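Local structure of SusD superfamily protein (Bacteroides thetaiotaomicron VPI-5482, 3HDX) at residues E12-A17 with L180-Y185; R94-E97 with S101-E104; N378-A383 with V399-D404. The protein probably binds polysaccharide at the outer membrane as a SusD-family protein, contributing to carbohydrate capture by this gut bacterium. All coordinates share one frame; numbering follows the deposited sequence. Where two conformers were deposited one is given.

Contact 1 of 3, residues E12-A17 with L180-Y185; sequences EDTRSA and LYYGSY. With EDO (1,2-ethanediol), chain L; EDO (1,2-ethanediol), chain B.
Arg-15 lays the aliphatic part of its side chain over one face of the Tyr-182 ring, a CH-pi contact in which CG of Arg-15 stands 3.8 Å from the ring centroid and 16° off the normal. CB of the same arginine comes in beside it, 3.5 Å from Tyr-182 CE1. With CG of Arg-15 anti to the backbone N (chi1 -172°), the chain runs across the tyrosine before a bend at chi3 carries the guanidinium off the ring, its plane 85° from that of the phenol. Glu-12, one turn earlier, receives it there: NE of Arg-15 reaches Glu-12 OE1 at 2.9 Å in a nearly straight bond, on the syn side of the carboxylate. Thr-14 approaches differently, crossing Tyr-182 at about a right angle and bringing its hydroxyl near the ring plane. The two oxygens, Thr-14 OG1 and Tyr-182 OH, lie 3.0 Å apart; Leu-11 O is a second neighbour of Thr-14 OG1, and the phenol is hydrogen-bonded to Asp-110. Tyr-182 is the second residue of a type I' beta turn, Tyr-181 to Ser-184, in which Gly-183 O and Ser-184 OG bind ethanediol, probably from the crystallisation liquor. The turn, in the loop between helices 152-169 and 196-209, thus sends one ring against helix 11-30 and, through Asp-110 and Asn-106, against helix 104-129.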
ATOM      1  N   GLU A  12      16.536  -8.143 -24.013  1.00 17.65           N
ATOM      2  CA  GLU A  12      15.063  -8.069 -24.170  0.50 17.59           C
ATOM      3  C   GLU A  12      14.392  -9.160 -23.337  1.00 16.99           C
ATOM      4  O   GLU A  12      13.278  -8.947 -22.796  1.00 17.28           O
ATOM      5  CB  GLU A  12      14.593  -8.117 -25.640  0.50 17.86           C
ATOM      6  CG  GLU A  12      13.051  -8.102 -25.816  0.50 18.78           C
ATOM      7  CD  GLU A  12      12.355  -6.930 -25.086  0.50 19.97           C
ATOM      8  OE1 GLU A  12      12.901  -5.809 -25.069  0.50 20.24           O
ATOM      9  OE2 GLU A  12      11.264  -7.143 -24.516  0.50 20.97           O
ATOM     10  N   ASP A  13      15.037 -10.324 -23.218  1.00 17.24           N
ATOM     11  CA  ASP A  13      14.522 -11.410 -22.369  1.00 17.34           C
ATOM     12  C   ASP A  13      14.475 -10.975 -20.886  1.00 17.31           C
ATOM     13  O   ASP A  13      13.447 -11.200 -20.203  1.00 18.49           O
ATOM     14  CB  ASP A  13      15.362 -12.700 -22.489  1.00 17.78           C
ATOM     15  CG  ASP A  13      15.256 -13.372 -23.851  1.00 19.77           C
ATOM     16  OD1 ASP A  13      14.190 -13.269 -24.499  1.00 21.18           O
ATOM     17  OD2 ASP A  13      16.226 -14.089 -24.220  1.00 20.37           O
ATOM     18  N   THR A  14      15.557 -10.375 -20.387  1.00 17.63           N
ATOM     19  CA  THR A  14      15.605  -9.951 -18.968  1.00 17.93           C
ATOM     20  C   THR A  14      14.664  -8.797 -18.742  1.00 17.52           C
ATOM     21  O   THR A  14      13.980  -8.763 -17.718  1.00 16.28           O
ATOM     22  CB  THR A  14      17.037  -9.633 -18.450  1.00 19.71           C
ATOM     23  OG1 THR A  14      17.671  -8.590 -19.241  1.00 20.83           O
ATOM     24  CG2 THR A  14      17.871 -10.887 -18.545  1.00 23.05           C
ATOM     25  N   ARG A  15      14.584  -7.866 -19.704  1.00 16.35           N
ATOM     26  CA  ARG A  15      13.637  -6.737 -19.600  0.50 16.38           C
ATOM     27  C   ARG A  15      12.220  -7.271 -19.453  1.00 16.08           C
ATOM     28  O   ARG A  15      11.496  -6.874 -18.541  1.00 16.71           O
ATOM     29  CB  ARG A  15      13.683  -5.798 -20.822  0.50 16.95           C
ATOM     30  CG  ARG A  15      12.846  -4.506 -20.639  0.50 17.23           C
ATOM     31  CD  ARG A  15      12.434  -3.878 -21.973  0.50 18.14           C
ATOM     32  NE  ARG A  15      11.586  -4.802 -22.717  0.50 18.49           N
ATOM     33  CZ  ARG A  15      10.314  -5.052 -22.420  0.50 19.58           C
ATOM     34  NH1 ARG A  15       9.728  -4.408 -21.434  0.50 21.67           N
ATOM     35  NH2 ARG A  15       9.624  -5.927 -23.121  0.50 20.66           N
ATOM     36  N   SER A  16      11.832  -8.205 -20.318  1.00 16.10           N
ATOM     37  CA  SER A  16      10.485  -8.765 -20.284  1.00 16.81           C
ATOM     38  C   SER A  16      10.176  -9.467 -18.943  1.00 14.92           C
ATOM     39  O   SER A  16       9.107  -9.270 -18.366  1.00 14.93           O
ATOM     40  CB  SER A  16      10.271  -9.699 -21.488  1.00 18.97           C
ATOM     41  OG  SER A  16       8.964 -10.254 -21.409  1.00 23.40           O
ATOM     42  N   ALA A  17      11.140 -10.233 -18.443  1.00 13.90           N
ATOM     43  CA  ALA A  17      10.984 -10.944 -17.172  1.00 13.76           C
ATOM     44  C   ALA A  17      10.866  -9.959 -16.005  1.00 13.55           C
ATOM     45  O   ALA A  17      10.049 -10.155 -15.100  1.00 14.24           O
ATOM     46  CB  ALA A  17      12.139 -11.946 -16.935  1.00 13.66           C
ATOM     47  N   LEU A 180      21.188   5.012 -21.094  1.00 19.79           N
ATOM     48  CA  LEU A 180      19.771   4.742 -20.847  1.00 18.88           C
ATOM     49  C   LEU A 180      19.560   3.448 -20.079  1.00 18.02           C
ATOM     50  O   LEU A 180      20.378   2.532 -20.136  1.00 19.14           O
ATOM     51  CB  LEU A 180      18.970   4.724 -22.159  1.00 19.18           C
ATOM     52  CG  LEU A 180      18.957   6.027 -23.003  1.00 19.06           C
ATOM     53  CD1 LEU A 180      18.277   5.803 -24.350  1.00 20.76           C
ATOM     54  CD2 LEU A 180      18.305   7.202 -22.250  1.00 19.13           C
ATOM     55  N   TYR A 181      18.473   3.407 -19.306  1.00 16.95           N
ATOM     56  CA  TYR A 181      18.074   2.189 -18.589  1.00 16.33           C
ATOM     57  C   TYR A 181      16.867   1.650 -19.333  1.00 16.27           C
ATOM     58  O   TYR A 181      15.810   2.260 -19.335  1.00 16.19           O
ATOM     59  CB  TYR A 181      17.776   2.463 -17.121  1.00 15.59           C
ATOM     60  CG  TYR A 181      17.344   1.222 -16.392  1.00 13.33           C
ATOM     61  CD1 TYR A 181      18.260   0.215 -16.053  1.00 15.21           C
ATOM     62  CD2 TYR A 181      15.987   1.011 -16.076  1.00 13.99           C
ATOM     63  CE1 TYR A 181      17.831  -0.963 -15.376  1.00 14.41           C
ATOM     64  CE2 TYR A 181      15.557  -0.156 -15.433  1.00 13.60           C
ATOM     65  CZ  TYR A 181      16.461  -1.129 -15.086  1.00 14.32           C
ATOM     66  OH  TYR A 181      15.993  -2.270 -14.482  1.00 15.61           O
ATOM     67  N   TYR A 182      17.044   0.509 -20.015  1.00 16.69           N
ATOM     68  CA  TYR A 182      16.001  -0.055 -20.832  1.00 17.15           C
ATOM     69  C   TYR A 182      15.272   0.997 -21.697  1.00 17.36           C
ATOM     70  O   TYR A 182      14.027   1.048 -21.753  1.00 18.39           O
ATOM     71  CB  TYR A 182      15.044  -0.867 -19.966  1.00 17.12           C
ATOM     72  CG  TYR A 182      15.613  -2.178 -19.456  1.00 16.56           C
ATOM     73  CD1 TYR A 182      16.200  -3.116 -20.320  1.00 16.33           C
ATOM     74  CD2 TYR A 182      15.476  -2.544 -18.114  1.00 16.74           C
ATOM     75  CE1 TYR A 182      16.668  -4.340 -19.847  1.00 16.62           C
ATOM     76  CE2 TYR A 182      15.934  -3.782 -17.633  1.00 16.20           C
ATOM     77  CZ  TYR A 182      16.533  -4.686 -18.523  1.00 15.73           C
ATOM     78  OH  TYR A 182      16.997  -5.895 -18.102  1.00 16.95           O
ATOM     79  N   GLY A 183      16.096   1.832 -22.359  1.00 17.54           N
ATOM     80  CA  GLY A 183      15.593   2.831 -23.310  1.00 19.00           C
ATOM     81  C   GLY A 183      15.116   4.180 -22.826  1.00 20.14           C
ATOM     82  O   GLY A 183      14.780   5.010 -23.638  1.00 21.76           O
ATOM     83  N   SER A 184      15.050   4.376 -21.510  1.00 18.59           N
ATOM     84  CA  SER A 184      14.568   5.609 -20.904  1.00 17.42           C
ATOM     85  C   SER A 184      15.459   6.020 -19.729  1.00 15.80           C
ATOM     86  O   SER A 184      16.358   5.285 -19.329  1.00 17.45           O
ATOM     87  CB  SER A 184      13.112   5.429 -20.458  1.00 17.58           C
ATOM     88  OG  SER A 184      12.223   5.232 -21.557  1.00 18.87           O
ATOM     89  N   TYR A 185      15.252   7.230 -19.211  1.00 17.19           N
ATOM     90  CA  TYR A 185      16.032   7.668 -18.065  1.00 18.16           C
ATOM     91  C   TYR A 185      15.319   8.694 -17.209  1.00 17.84           C
ATOM     92  O   TYR A 185      14.381   9.338 -17.655  1.00 19.28           O
ATOM     93  CB  TYR A 185      17.383   8.240 -18.486  1.00 20.06           C
ATOM     94  CG  TYR A 185      17.356   9.634 -19.025  1.00 22.26           C
ATOM     95  CD1 TYR A 185      16.912   9.889 -20.323  1.00 24.08           C
ATOM     96  CD2 TYR A 185      17.806  10.719 -18.242  1.00 24.77           C
ATOM     97  CE1 TYR A 185      16.923  11.200 -20.848  1.00 26.31           C
ATOM     98  CE2 TYR A 185      17.807  12.026 -18.753  1.00 26.49           C
ATOM     99  CZ  TYR A 185      17.361  12.250 -20.063  1.00 27.53           C
ATOM    100  OH  TYR A 185      17.343  13.536 -20.592  1.00 31.35           O
TER
HETATM  101  C1  EDO L 611      13.946   7.795 -24.966  1.00 41.75           C
HETATM  102  O1  EDO L 611      12.995   7.164 -24.084  1.00 42.35           O
HETATM  103  C2  EDO L 611      14.280   9.195 -24.486  1.00 41.78           C
HETATM  104  O2  EDO L 611      15.100   9.106 -23.314  1.00 40.90           O
HETATM  105  C1  EDO B 601       8.501   3.360 -20.002  1.00 42.63           C
HETATM  106  O1  EDO B 601       7.440   4.125 -19.417  1.00 44.11           O
HETATM  107  C2  EDO B 601       9.795   4.105 -19.719  1.00 41.82           C
HETATM  108  O2  EDO B 601       9.806   5.382 -20.363  1.00 41.25           O

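Contact 2 of 3, residues R94-E97 with S101-E104; sequences RTVE and SYSE
Thr-95 and Val-96 pack against Tyr-102 in a helix-loop-helix connection, where helix 93-98 gives way to a short loop and Ser-103 takes the N-cap position of helix 104-129, its hydroxyl bonded to Asn-106 N. The tyrosine CG is anti to the backbone N (chi1 -170°), which swings the ring back against the preceding helix. There Thr-95 CB and Val-96 CG2 each lie 3.6 Å from Tyr-102 CD2, both side chains crossing the tyrosine at about a right angle. Val-96 places CG1 anti to its own N (chi1 177°), an arrangement that puts CG2 beside that N and close to the ring. Thr-95 offers CB and its methyl to the ring, while OG1 bonds to Trp-8 O. At the far end of the ring, Tyr-102 OH binds Asp-110. Replacing the ring by the methyl of an alanine is likely to open a gap beside Thr-95 and Val-96 and leave Asp-110 without this phenol partner. Farther out on the helix, Arg-94 NH1 makes a salt bridge to Glu-97 OE1 at 2.8 Å. Between the backbones sits a water, 2.7 Å from Val-96 O and 2.8 Å from Tyr-102 O.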
ATOM      1  N   ARG A  94      23.260 -15.074 -15.914  1.00 17.15           N
ATOM      2  CA  ARG A  94      23.786 -15.668 -17.163  1.00 18.06           C
ATOM      3  C   ARG A  94      23.734 -14.705 -18.344  1.00 17.14           C
ATOM      4  O   ARG A  94      24.590 -14.761 -19.245  1.00 18.80           O
ATOM      5  CB  ARG A  94      22.948 -16.899 -17.521  1.00 20.43           C
ATOM      6  CG  ARG A  94      23.395 -17.674 -18.755  1.00 22.82           C
ATOM      7  CD  ARG A  94      24.872 -18.057 -18.749  1.00 24.81           C
ATOM      8  NE  ARG A  94      25.107 -19.041 -19.834  1.00 26.33           N
ATOM      9  CZ  ARG A  94      26.269 -19.324 -20.421  1.00 26.60           C
ATOM     10  NH1 ARG A  94      27.412 -18.658 -20.103  1.00 27.08           N
ATOM     11  NH2 ARG A  94      26.271 -20.282 -21.391  1.00 24.39           N
ATOM     12  N   THR A  95      22.718 -13.854 -18.378  1.00 16.66           N
ATOM     13  CA  THR A  95      22.507 -12.926 -19.493  1.00 16.12           C
ATOM     14  C   THR A  95      23.705 -11.991 -19.713  1.00 15.82           C
ATOM     15  O   THR A  95      24.016 -11.624 -20.864  1.00 17.51           O
ATOM     16  CB  THR A  95      21.179 -12.153 -19.356  1.00 16.09           C
ATOM     17  OG1 THR A  95      20.125 -13.092 -19.050  1.00 16.86           O
ATOM     18  CG2 THR A  95      20.829 -11.378 -20.644  1.00 16.37           C
ATOM     19  N   VAL A  96      24.387 -11.631 -18.628  1.00 15.83           N
ATOM     20  CA  VAL A  96      25.594 -10.770 -18.710  1.00 15.52           C
ATOM     21  C   VAL A  96      26.668 -11.464 -19.563  1.00 17.69           C
ATOM     22  O   VAL A  96      27.335 -10.813 -20.357  1.00 19.26           O
ATOM     23  CB  VAL A  96      26.158 -10.399 -17.304  1.00 16.80           C
ATOM     24  CG1 VAL A  96      27.458  -9.574 -17.418  1.00 16.72           C
ATOM     25  CG2 VAL A  96      25.114  -9.614 -16.501  1.00 16.27           C
ATOM     26  N   GLU A  97      26.799 -12.776 -19.403  1.00 16.99           N
ATOM     27  CA  GLU A  97      27.771 -13.574 -20.186  1.00 19.50           C
ATOM     28  C   GLU A  97      27.333 -13.760 -21.619  1.00 19.81           C
ATOM     29  O   GLU A  97      28.192 -13.852 -22.534  1.00 21.62           O
ATOM     30  CB  GLU A  97      27.980 -14.929 -19.540  1.00 21.81           C
ATOM     31  CG  GLU A  97      28.605 -14.845 -18.162  1.00 24.83           C
ATOM     32  CD  GLU A  97      28.553 -16.144 -17.379  1.00 29.09           C
ATOM     33  OE1 GLU A  97      27.929 -17.162 -17.795  1.00 31.33           O
ATOM     34  OE2 GLU A  97      29.146 -16.132 -16.290  1.00 33.52           O
ATOM     35  N   SER A 101      25.378  -6.361 -24.457  1.00 19.66           N
ATOM     36  CA  SER A 101      24.557  -5.152 -24.221  0.50 19.22           C
ATOM     37  C   SER A 101      23.923  -5.115 -22.811  1.00 18.72           C
ATOM     38  O   SER A 101      23.316  -4.101 -22.453  1.00 19.24           O
ATOM     39  CB  SER A 101      23.473  -4.970 -25.288  0.50 18.86           C
ATOM     40  OG  SER A 101      22.401  -5.905 -25.236  0.50 17.72           O
ATOM     41  N   TYR A 102      24.029  -6.214 -22.048  1.00 18.12           N
ATOM     42  CA  TYR A 102      23.477  -6.339 -20.694  1.00 17.21           C
ATOM     43  C   TYR A 102      24.622  -6.254 -19.722  1.00 17.53           C
ATOM     44  O   TYR A 102      25.364  -7.200 -19.537  1.00 18.88           O
ATOM     45  CB  TYR A 102      22.723  -7.657 -20.533  1.00 16.61           C
ATOM     46  CG  TYR A 102      21.919  -7.799 -19.255  1.00 15.11           C
ATOM     47  CD1 TYR A 102      20.916  -6.867 -18.943  1.00 16.67           C
ATOM     48  CD2 TYR A 102      22.152  -8.817 -18.361  1.00 15.04           C
ATOM     49  CE1 TYR A 102      20.122  -7.007 -17.802  1.00 15.06           C
ATOM     50  CE2 TYR A 102      21.338  -8.966 -17.187  1.00 15.46           C
ATOM     51  CZ  TYR A 102      20.342  -8.039 -16.925  1.00 14.97           C
ATOM     52  OH  TYR A 102      19.540  -8.192 -15.809  1.00 16.47           O
ATOM     53  N   SER A 103      24.766  -5.094 -19.089  1.00 17.79           N
ATOM     54  CA  SER A 103      25.942  -4.841 -18.250  1.00 18.20           C
ATOM     55  C   SER A 103      25.798  -5.400 -16.856  1.00 17.17           C
ATOM     56  O   SER A 103      24.673  -5.714 -16.429  1.00 16.93           O
ATOM     57  CB  SER A 103      26.203  -3.330 -18.159  1.00 19.90           C
ATOM     58  OG  SER A 103      25.206  -2.695 -17.361  1.00 19.48           O
ATOM     59  N   GLU A 104      26.918  -5.516 -16.149  1.00 18.10           N
ATOM     60  CA  GLU A 104      26.901  -5.942 -14.739  0.50 19.54           C
ATOM     61  C   GLU A 104      26.026  -4.983 -13.933  1.00 17.68           C
ATOM     62  O   GLU A 104      25.302  -5.409 -13.054  1.00 17.95           O
ATOM     63  CB  GLU A 104      28.297  -5.984 -14.094  0.50 21.78           C
ATOM     64  CG  GLU A 104      28.280  -6.554 -12.662  0.50 24.20           C
ATOM     65  CD  GLU A 104      29.632  -6.607 -12.012  0.50 26.82           C
ATOM     66  OE1 GLU A 104      30.587  -6.016 -12.557  0.50 29.37           O
ATOM     67  OE2 GLU A 104      29.733  -7.239 -10.944  0.50 28.79           O
TER
HETATM   68  O   HOH W   1      27.742  -8.174 -20.590  1.00 21.79           O

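Contact 3 of 3, residues N378-A383 with V399-D404; sequences NRSTEA and VSFKKD
Ser-380 and Phe-401 meet where two helices begin, in a helix-rich part of the SusD-family fold: Arg-379 and Ser-400 occupy the N-cap positions of helices 380-391 and 401-405. The apolar contact is a CH-pi interaction, with Ser-380 CB over one face of the phenylalanine, 3.8 Å from the ring centroid and 29° off its normal. The approach is nearest at the end of the ring, where Ser-380 CB lies 3.3 Å from Phe-401 CZ. Phe-401 reaches it by holding CG anti to its backbone N (chi1 -167°), and Leu-412 of helix 409-423 touches both residues. Thr-381 crosses the phenylalanine at about a right angle, with OG1 3.9 Å from Phe-401 CD2. The one salt bridge inside a segment joins Arg-379 and Glu-382. The arginine grips side-on, NE going to OE2 and NH2 to OE1, one nitrogen to each oxygen, both bonds nearly straight and close to the guanidinium plane. Backbone motifs set the entry to the first helix: Asn-378, with positive phi, is the C-prime residue of a Schellman motif closing helix 363-376. In the second segment, Asp-404, salt-bridged to Arg-397 through OD1, folds back on its own helix start, its OD2 using the anti lone pair to accept Ser-400 N at 2.9 Å.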
ATOM      1  N   ASN A 378       8.079   8.425  22.842  1.00 20.58           N
ATOM      2  CA  ASN A 378       7.887   9.449  23.879  0.50 20.75           C
ATOM      3  C   ASN A 378       8.579  10.777  23.505  1.00 21.02           C
ATOM      4  O   ASN A 378       9.165  11.474  24.355  1.00 23.76           O
ATOM      5  CB  ASN A 378       8.305   8.912  25.262  0.50 21.46           C
ATOM      6  CG  ASN A 378       7.619   9.657  26.421  0.50 21.87           C
ATOM      7  OD1 ASN A 378       6.516  10.222  26.279  0.50 21.04           O
ATOM      8  ND2 ASN A 378       8.265   9.627  27.583  0.50 21.96           N
ATOM      9  N   ARG A 379       8.490  11.127  22.215  1.00 18.47           N
ATOM     10  CA  ARG A 379       8.997  12.360  21.629  1.00 18.62           C
ATOM     11  C   ARG A 379       7.851  13.096  20.926  1.00 17.40           C
ATOM     12  O   ARG A 379       7.952  13.582  19.833  1.00 18.44           O
ATOM     13  CB  ARG A 379      10.186  12.056  20.728  1.00 19.13           C
ATOM     14  CG  ARG A 379      11.382  11.555  21.538  1.00 20.37           C
ATOM     15  CD  ARG A 379      12.427  10.863  20.647  1.00 20.64           C
ATOM     16  NE  ARG A 379      12.893  11.751  19.603  1.00 20.86           N
ATOM     17  CZ  ARG A 379      13.636  11.372  18.556  1.00 21.31           C
ATOM     18  NH1 ARG A 379      14.003  10.097  18.399  1.00 22.43           N
ATOM     19  NH2 ARG A 379      13.985  12.256  17.640  1.00 21.68           N
ATOM     20  N   SER A 380       6.737  13.209  21.649  1.00 19.25           N
ATOM     21  CA  SER A 380       5.515  13.841  21.130  1.00 19.39           C
ATOM     22  C   SER A 380       5.664  15.269  20.658  1.00 18.73           C
ATOM     23  O   SER A 380       5.064  15.632  19.673  1.00 18.27           O
ATOM     24  CB  SER A 380       4.397  13.725  22.175  1.00 19.91           C
ATOM     25  OG  SER A 380       4.201  12.367  22.451  1.00 21.68           O
ATOM     26  N   THR A 381       6.485  16.092  21.340  1.00 21.13           N
ATOM     27  CA  THR A 381       6.685  17.463  20.919  0.50 21.29           C
ATOM     28  C   THR A 381       7.249  17.511  19.494  1.00 20.34           C
ATOM     29  O   THR A 381       6.837  18.305  18.688  1.00 21.90           O
ATOM     30  CB  THR A 381       7.591  18.229  21.935  0.50 22.61           C
ATOM     31  OG1 THR A 381       7.150  17.940  23.281  0.50 22.69           O
ATOM     32  CG2 THR A 381       7.527  19.691  21.660  0.50 23.54           C
ATOM     33  N   GLU A 382       8.181  16.607  19.191  1.00 19.77           N
ATOM     34  CA  GLU A 382       8.733  16.532  17.845  1.00 19.48           C
ATOM     35  C   GLU A 382       7.713  16.007  16.810  1.00 17.59           C
ATOM     36  O   GLU A 382       7.735  16.418  15.652  1.00 19.15           O
ATOM     37  CB  GLU A 382       9.982  15.650  17.858  1.00 19.89           C
ATOM     38  CG  GLU A 382      11.128  16.199  18.731  1.00 23.39           C
ATOM     39  CD  GLU A 382      12.213  15.173  18.924  1.00 24.62           C
ATOM     40  OE1 GLU A 382      12.761  14.807  17.874  1.00 27.53           O
ATOM     41  OE2 GLU A 382      12.456  14.702  20.065  1.00 26.48           O
ATOM     42  N   ALA A 383       6.800  15.124  17.229  1.00 15.48           N
ATOM     43  CA  ALA A 383       5.793  14.581  16.329  1.00 13.20           C
ATOM     44  C   ALA A 383       4.874  15.658  15.761  1.00 14.19           C
ATOM     45  O   ALA A 383       4.435  15.581  14.596  1.00 14.50           O
ATOM     46  CB  ALA A 383       4.957  13.523  17.062  1.00 13.46           C
ATOM     47  N   VAL A 399      -1.514  22.881  15.107  1.00 15.16           N
ATOM     48  CA  VAL A 399      -1.797  22.491  16.460  1.00 16.08           C
ATOM     49  C   VAL A 399      -0.524  22.508  17.299  1.00 16.07           C
ATOM     50  O   VAL A 399       0.580  22.523  16.768  1.00 16.54           O
ATOM     51  CB  VAL A 399      -2.506  21.126  16.568  1.00 15.26           C
ATOM     52  CG1 VAL A 399      -3.933  21.216  15.941  1.00 16.66           C
ATOM     53  CG2 VAL A 399      -1.642  19.994  15.903  1.00 16.47           C
ATOM     54  N   SER A 400      -0.721  22.548  18.616  1.00 16.66           N
ATOM     55  CA  SER A 400       0.395  22.503  19.556  0.50 17.40           C
ATOM     56  C   SER A 400       0.097  21.493  20.651  1.00 16.81           C
ATOM     57  O   SER A 400      -1.051  21.276  21.075  1.00 16.58           O
ATOM     58  CB  SER A 400       0.720  23.889  20.102  0.50 18.91           C
ATOM     59  OG  SER A 400      -0.345  24.335  20.892  0.50 20.81           O
ATOM     60  N   PHE A 401       1.157  20.854  21.130  1.00 17.48           N
ATOM     61  CA  PHE A 401       1.012  19.756  22.088  1.00 17.54           C
ATOM     62  C   PHE A 401       0.296  20.162  23.400  1.00 16.70           C
ATOM     63  O   PHE A 401      -0.626  19.459  23.835  1.00 17.05           O
ATOM     64  CB  PHE A 401       2.391  19.090  22.310  1.00 17.95           C
ATOM     65  CG  PHE A 401       2.356  17.771  23.033  1.00 17.93           C
ATOM     66  CD1 PHE A 401       1.381  16.797  22.749  1.00 18.18           C
ATOM     67  CD2 PHE A 401       3.361  17.439  23.952  1.00 19.40           C
ATOM     68  CE1 PHE A 401       1.370  15.577  23.402  1.00 18.22           C
ATOM     69  CE2 PHE A 401       3.365  16.161  24.580  1.00 18.86           C
ATOM     70  CZ  PHE A 401       2.376  15.250  24.301  1.00 18.95           C
ATOM     71  N   LYS A 402       0.685  21.305  23.985  1.00 17.03           N
ATOM     72  CA  LYS A 402       0.048  21.732  25.248  1.00 18.06           C
ATOM     73  C   LYS A 402      -1.359  22.258  25.070  1.00 16.94           C
ATOM     74  O   LYS A 402      -2.313  21.728  25.666  1.00 18.03           O
ATOM     75  CB  LYS A 402       0.930  22.751  25.986  1.00 21.10           C
ATOM     76  CG  LYS A 402       0.397  23.157  27.335  1.00 25.64           C
ATOM     77  CD  LYS A 402       1.398  24.101  28.022  1.00 29.15           C
ATOM     78  CE  LYS A 402       0.797  24.726  29.266  1.00 32.34           C
ATOM     79  NZ  LYS A 402       0.219  23.734  30.243  1.00 34.95           N
ATOM     80  N   LYS A 403      -1.507  23.252  24.204  1.00 17.32           N
ATOM     81  CA  LYS A 403      -2.815  23.901  23.990  0.50 18.35           C
ATOM     82  C   LYS A 403      -3.881  22.956  23.457  1.00 17.68           C
ATOM     83  O   LYS A 403      -5.026  22.993  23.935  1.00 18.24           O
ATOM     84  CB  LYS A 403      -2.675  25.100  23.052  0.50 18.84           C
ATOM     85  CG  LYS A 403      -3.936  25.946  22.857  0.50 19.72           C
ATOM     86  CD  LYS A 403      -3.686  27.048  21.838  0.50 19.33           C
ATOM     87  CE  LYS A 403      -3.400  26.415  20.480  0.50 19.72           C
ATOM     88  NZ  LYS A 403      -3.119  27.386  19.394  0.50 20.74           N
ATOM     89  N   ASP A 404      -3.506  22.111  22.482  1.00 16.38           N
ATOM     90  CA  ASP A 404      -4.506  21.244  21.811  1.00 16.50           C
ATOM     91  C   ASP A 404      -4.613  19.818  22.315  1.00 17.12           C
ATOM     92  O   ASP A 404      -5.672  19.184  22.118  1.00 17.86           O
ATOM     93  CB  ASP A 404      -4.267  21.288  20.311  1.00 17.35           C
ATOM     94  CG  ASP A 404      -4.360  22.681  19.782  1.00 17.60           C
ATOM     95  OD1 ASP A 404      -5.390  23.326  20.080  1.00 20.78           O
ATOM     96  OD2 ASP A 404      -3.484  23.152  19.053  1.00 17.75           O
TER

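Contacts 1 and 2 form one neighbourhood, whereas contact 3 stands apart, its centre about 48 Å from that of contact 1 and on the opposite side of the chain's centre. Contact 2 is nested within the chain loop closed by contact 1, and the two touch through Thr-14, Thr-95 and two neighbouring tyrosines, Tyr-182 and Tyr-102, whose hydroxyls share Asp-110 of helix 104-129. All three are partly buried and peripheral, each with an aromatic ring at its centre. Their chemistry differs: in the first two the rings end in hydroxyls hydrogen-bonded to that shared aspartate, while the phenylalanine of contact 3 offers only carbon and leaves polar bonding to its flanking helix starts.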